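Local coordinates for protein 4-hydroxy-3-methylbut-2-enyl diphosphate reductase (Aquifex aeolicus, PDB 3DNF) that reduces (E)-4-hydroxy-3-methylbut-2-enyl diphosphate to isopentenyl and dimethylallyl diphosphate through an iron-sulfur cluster, the last step of the non-mevalonate isoprenoid pathway, at residues B[5-10]-B[259-264]; B[205-210]-B[232-237]. One frame throughout, in Å; residues are numbered along the deposited sequence.

Interaction 1 (B[5-10]-B[259-264])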
# COMPACT_ATOMS: atom_id res chain seq x y z
N ILE B 5 -35.66 8.87 -16.67
CA ILE B 5 -34.49 8.03 -16.87
C ILE B 5 -34.04 7.38 -15.57
O ILE B 5 -33.70 8.06 -14.60
CB ILE B 5 -33.33 8.76 -17.60
CG1 ILE B 5 -32.13 7.83 -17.80
CG2 ILE B 5 -32.95 10.05 -16.87
CD1 ILE B 5 -31.19 8.22 -18.92
N ILE B 6 -34.07 6.06 -15.56
CA ILE B 6 -33.53 5.29 -14.44
C ILE B 6 -32.02 5.17 -14.65
O ILE B 6 -31.57 4.68 -15.69
CB ILE B 6 -34.20 3.89 -14.31
CG1 ILE B 6 -35.70 4.05 -14.07
CG2 ILE B 6 -33.55 3.07 -13.18
CD1 ILE B 6 -36.51 2.80 -14.29
N ALA B 7 -31.26 5.67 -13.67
CA ALA B 7 -29.80 5.65 -13.73
C ALA B 7 -29.28 4.23 -13.87
O ALA B 7 -29.82 3.28 -13.28
CB ALA B 7 -29.21 6.32 -12.49
N GLU B 8 -28.22 4.08 -14.66
CA GLU B 8 -27.55 2.81 -14.77
C GLU B 8 -27.02 2.37 -13.40
O GLU B 8 -26.50 3.19 -12.63
CB GLU B 8 -26.41 2.91 -15.78
CG GLU B 8 -26.11 1.58 -16.43
CD GLU B 8 -24.80 1.59 -17.19
OE1 GLU B 8 -24.29 2.69 -17.48
OE2 GLU B 8 -24.28 0.48 -17.48
N HIS B 9 -27.18 1.09 -13.09
CA HIS B 9 -26.76 0.50 -11.80
C HIS B 9 -27.65 0.84 -10.59
O HIS B 9 -27.30 0.47 -9.47
CB HIS B 9 -25.28 0.81 -11.48
CG HIS B 9 -24.35 0.57 -12.62
ND1 HIS B 9 -24.12 -0.68 -13.15
CD2 HIS B 9 -23.61 1.43 -13.36
CE1 HIS B 9 -23.28 -0.58 -14.16
NE2 HIS B 9 -22.95 0.69 -14.30
N ALA B 10 -28.79 1.51 -10.82
CA ALA B 10 -29.76 1.72 -9.73
C ALA B 10 -30.14 0.36 -9.11
O ALA B 10 -30.41 -0.61 -9.83
CB ALA B 10 -31.02 2.45 -10.24
N GLY B 259 -34.69 12.11 -13.19
CA GLY B 259 -33.75 11.03 -12.91
C GLY B 259 -34.13 10.20 -11.68
O GLY B 259 -34.57 10.74 -10.66
N ILE B 260 -33.97 8.88 -11.80
CA ILE B 260 -34.22 7.97 -10.68
C ILE B 260 -33.02 7.06 -10.45
O ILE B 260 -32.50 6.43 -11.39
CB ILE B 260 -35.46 7.05 -10.89
CG1 ILE B 260 -36.73 7.87 -11.12
CG2 ILE B 260 -35.64 6.10 -9.71
CD1 ILE B 260 -37.94 7.02 -11.50
N SER B 261 -32.58 7.00 -9.20
CA SER B 261 -31.70 5.91 -8.80
C SER B 261 -32.16 5.31 -7.50
O SER B 261 -33.14 5.76 -6.90
CB SER B 261 -30.25 6.35 -8.73
OG SER B 261 -29.42 5.20 -8.75
N ALA B 262 -31.44 4.28 -7.06
CA ALA B 262 -31.79 3.55 -5.85
C ALA B 262 -30.55 2.95 -5.24
O ALA B 262 -29.61 2.62 -5.97
CB ALA B 262 -32.79 2.44 -6.17
N GLY B 263 -30.58 2.80 -3.91
CA GLY B 263 -29.52 2.13 -3.14
C GLY B 263 -29.46 0.62 -3.39
O GLY B 263 -30.30 0.06 -4.11
N ALA B 264 -28.46 -0.02 -2.80
CA ALA B 264 -28.16 -1.42 -3.05
C ALA B 264 -29.24 -2.37 -2.55
O ALA B 264 -29.25 -3.53 -2.92
CB ALA B 264 -26.82 -1.78 -2.42
O HOH W 1 -27.07 4.73 -10.05
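I5 and I6 pair in parallel with G259 and I260. This joins the edge strand 3-6 to strand 257-262 in the four-stranded parallel sheet of one lobe of the trilobal open alpha/beta fold. I260 uses both its backbone N and its backbone O toward strand 3-6 and the residue after it. Its N donates to I5 O at 2.9 Å, and its O accepts from A7 N at 2.7 Å. The second bond is nearly straight, with 169° at the hydrogen. Weaker CA-H...O contacts run beside these bonds, from G259 CA to I5 O and from I6 CA to I260 O.

The side chains of I6 and I260 share one face of the sheet, where helix 268-281 packs on them. I6 CG2 lies anti to its backbone N (chi1 -61° for CG1) and comes within 3.9 Å of I260 O. I5 points to the other face, on the side of helix 195-206.

Past I6 the chain leaves the strand in a type II turn, A7 to A10, closed by A10 N to A7 O. H9 takes the position with positive phi, 75°. The turn brings A10 back alongside the end of strand 257-262, its CB 3.5 Å from S261 OG and 3.7 Å from A262 N. A water bridges the two segments here: it donates to E8 O and accepts from S261 OG, 2.7 Å from that hydroxyl oxygen.

Interaction 2 (B[205-210]-B[232-237]); sequences KLAPEV and KELNPN
N235 and A207 are joined by the hydrogen bond that crosses this contact. N235 ND2 donates to A207 O at 3.0 Å, and the bond is close to straight, 172° at the hydrogen. The acceptor lies almost in the amide plane of N235. Seen from the carbonyl, the donor is tilted 28° out of its plane. V210 O also lies 3.0 Å from N235 ND2, so two backbone oxygens of 205-210 sit close to one amide nitrogen. V210 CG2 lies 4.3 Å from N235 ND2. D211 O, the next carbonyl along, takes a weak bond from the same nitrogen.

The other end of the amide is held within its own segment. N235 OD1 accepts from N237 N at 2.8 Å, which makes an Asx turn. The rotation of the amide is therefore fixed from both ends. CG stands anti to the backbone N (chi1 -175°), which sends the amide across to the other segment.

Both segments carry the chain out of a helix and toward a strand of the same parallel alpha/beta sheet. Helix 195-206 leads into strand 212-216, and helix 222-234 leads into strand 238-241. The contact thus ties together two neighbouring helix-to-strand connections. N237 also shares a backbone hydrogen bond with M213.

Apolar packing lies beside the amide. A207 CB meets L234 CB at 3.9 Å, methyl against methylene. P208 touches the same L234 carbon less closely, its CG 4.3 Å away.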
# COMPACT_ATOMS: atom_id res chain seq x y z
N LYS B 205 -23.20 11.46 -13.01
CA LYS B 205 -23.40 11.84 -14.40
C LYS B 205 -24.85 12.25 -14.69
O LYS B 205 -25.09 13.18 -15.48
CB LYS B 205 -22.98 10.71 -15.35
CG LYS B 205 -21.47 10.44 -15.38
CD LYS B 205 -21.06 9.52 -16.55
CE LYS B 205 -21.75 8.14 -16.51
NZ LYS B 205 -21.24 7.18 -15.47
N LEU B 206 -25.81 11.59 -14.06
CA LEU B 206 -27.21 11.88 -14.32
C LEU B 206 -27.72 13.14 -13.61
O LEU B 206 -28.48 13.92 -14.20
CB LEU B 206 -28.10 10.66 -14.01
CG LEU B 206 -29.54 10.69 -14.56
CD1 LEU B 206 -29.58 10.92 -16.07
CD2 LEU B 206 -30.32 9.43 -14.19
N ALA B 207 -27.26 13.36 -12.38
CA ALA B 207 -27.73 14.48 -11.54
C ALA B 207 -27.90 15.85 -12.24
O ALA B 207 -28.99 16.42 -12.20
CB ALA B 207 -26.90 14.61 -10.26
N PRO B 208 -26.83 16.38 -12.88
CA PRO B 208 -26.97 17.72 -13.50
C PRO B 208 -27.70 17.72 -14.85
O PRO B 208 -28.01 18.79 -15.38
CB PRO B 208 -25.50 18.17 -13.68
CG PRO B 208 -24.65 17.09 -13.02
CD PRO B 208 -25.47 15.85 -13.06
N GLU B 209 -28.00 16.54 -15.36
CA GLU B 209 -28.53 16.34 -16.70
C GLU B 209 -30.06 16.18 -16.68
O GLU B 209 -30.67 15.86 -17.71
CB GLU B 209 -27.86 15.08 -17.28
CG GLU B 209 -27.74 14.99 -18.79
CD GLU B 209 -26.93 13.77 -19.23
OE1 GLU B 209 -26.13 13.91 -20.19
OE2 GLU B 209 -27.08 12.68 -18.62
N VAL B 210 -30.66 16.39 -15.51
CA VAL B 210 -32.11 16.27 -15.29
C VAL B 210 -32.61 17.39 -14.37
O VAL B 210 -31.82 18.03 -13.67
CB VAL B 210 -32.54 14.88 -14.68
CG1 VAL B 210 -32.19 13.71 -15.61
CG2 VAL B 210 -31.93 14.66 -13.28
N LYS B 232 -27.70 15.53 -4.21
CA LYS B 232 -28.13 16.80 -3.61
C LYS B 232 -27.07 17.89 -3.77
O LYS B 232 -27.38 19.08 -3.82
CB LYS B 232 -28.47 16.56 -2.12
CG LYS B 232 -28.91 17.79 -1.34
CD LYS B 232 -30.34 18.19 -1.68
CE LYS B 232 -30.73 19.46 -0.92
NZ LYS B 232 -32.25 19.71 -1.09
N GLU B 233 -25.81 17.47 -3.85
CA GLU B 233 -24.67 18.36 -4.06
C GLU B 233 -24.60 18.87 -5.50
O GLU B 233 -24.13 19.98 -5.75
CB GLU B 233 -23.39 17.61 -3.71
CG GLU B 233 -22.11 18.41 -3.88
CD GLU B 233 -20.88 17.56 -3.64
OE1 GLU B 233 -20.99 16.49 -2.99
OE2 GLU B 233 -19.79 17.97 -4.10
N LEU B 234 -25.07 18.06 -6.45
CA LEU B 234 -25.00 18.40 -7.88
C LEU B 234 -26.33 18.90 -8.46
O LEU B 234 -26.36 19.45 -9.56
CB LEU B 234 -24.49 17.22 -8.71
CG LEU B 234 -23.11 16.64 -8.39
CD1 LEU B 234 -22.92 15.30 -9.10
CD2 LEU B 234 -22.00 17.62 -8.76
N ASN B 235 -27.41 18.67 -7.71
CA ASN B 235 -28.74 19.08 -8.12
C ASN B 235 -29.59 19.23 -6.84
O ASN B 235 -29.89 18.21 -6.16
CB ASN B 235 -29.36 18.03 -9.09
CG ASN B 235 -30.73 18.50 -9.63
OD1 ASN B 235 -31.50 19.31 -8.91
ND2 ASN B 235 -31.05 18.04 -10.79
N PRO B 236 -29.99 20.49 -6.50
CA PRO B 236 -30.79 20.77 -5.27
C PRO B 236 -32.12 19.99 -5.20
O PRO B 236 -32.60 19.63 -4.13
CB PRO B 236 -31.04 22.31 -5.37
CG PRO B 236 -30.81 22.66 -6.80
CD PRO B 236 -29.70 21.76 -7.26
N ASN B 237 -32.66 19.67 -6.39
CA ASN B 237 -33.95 18.99 -6.49
C ASN B 237 -33.81 17.48 -6.39
O ASN B 237 -34.47 16.73 -7.12
CB ASN B 237 -34.68 19.40 -7.77
CG ASN B 237 -34.87 20.90 -7.87
OD1 ASN B 237 -35.44 21.50 -6.92
ND2 ASN B 237 -34.45 21.48 -8.89

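Interactions 1 and 2 belong to the same lobe, with centres 13 Å apart. Along the chain, both segments of interaction 2 fall between those of interaction 1. L206 and V210 connect the two contacts directly. I5 CG2 packs on L206 CD1 at 3.6 Å and on V210 CG1 at 3.9 Å. A7 CB meets L206 CD2 at 3.7 Å, and V210 CG2 lies 3.8 Å from G259 N. Interaction 1 is nearer the active centre: the A10 side chain is about 13 Å from the iron-sulfur cluster, and that of A262 is about 8 Å from the side chain of S265, predicted to bind the substrate and both products. Interaction 2 lies away from these sites.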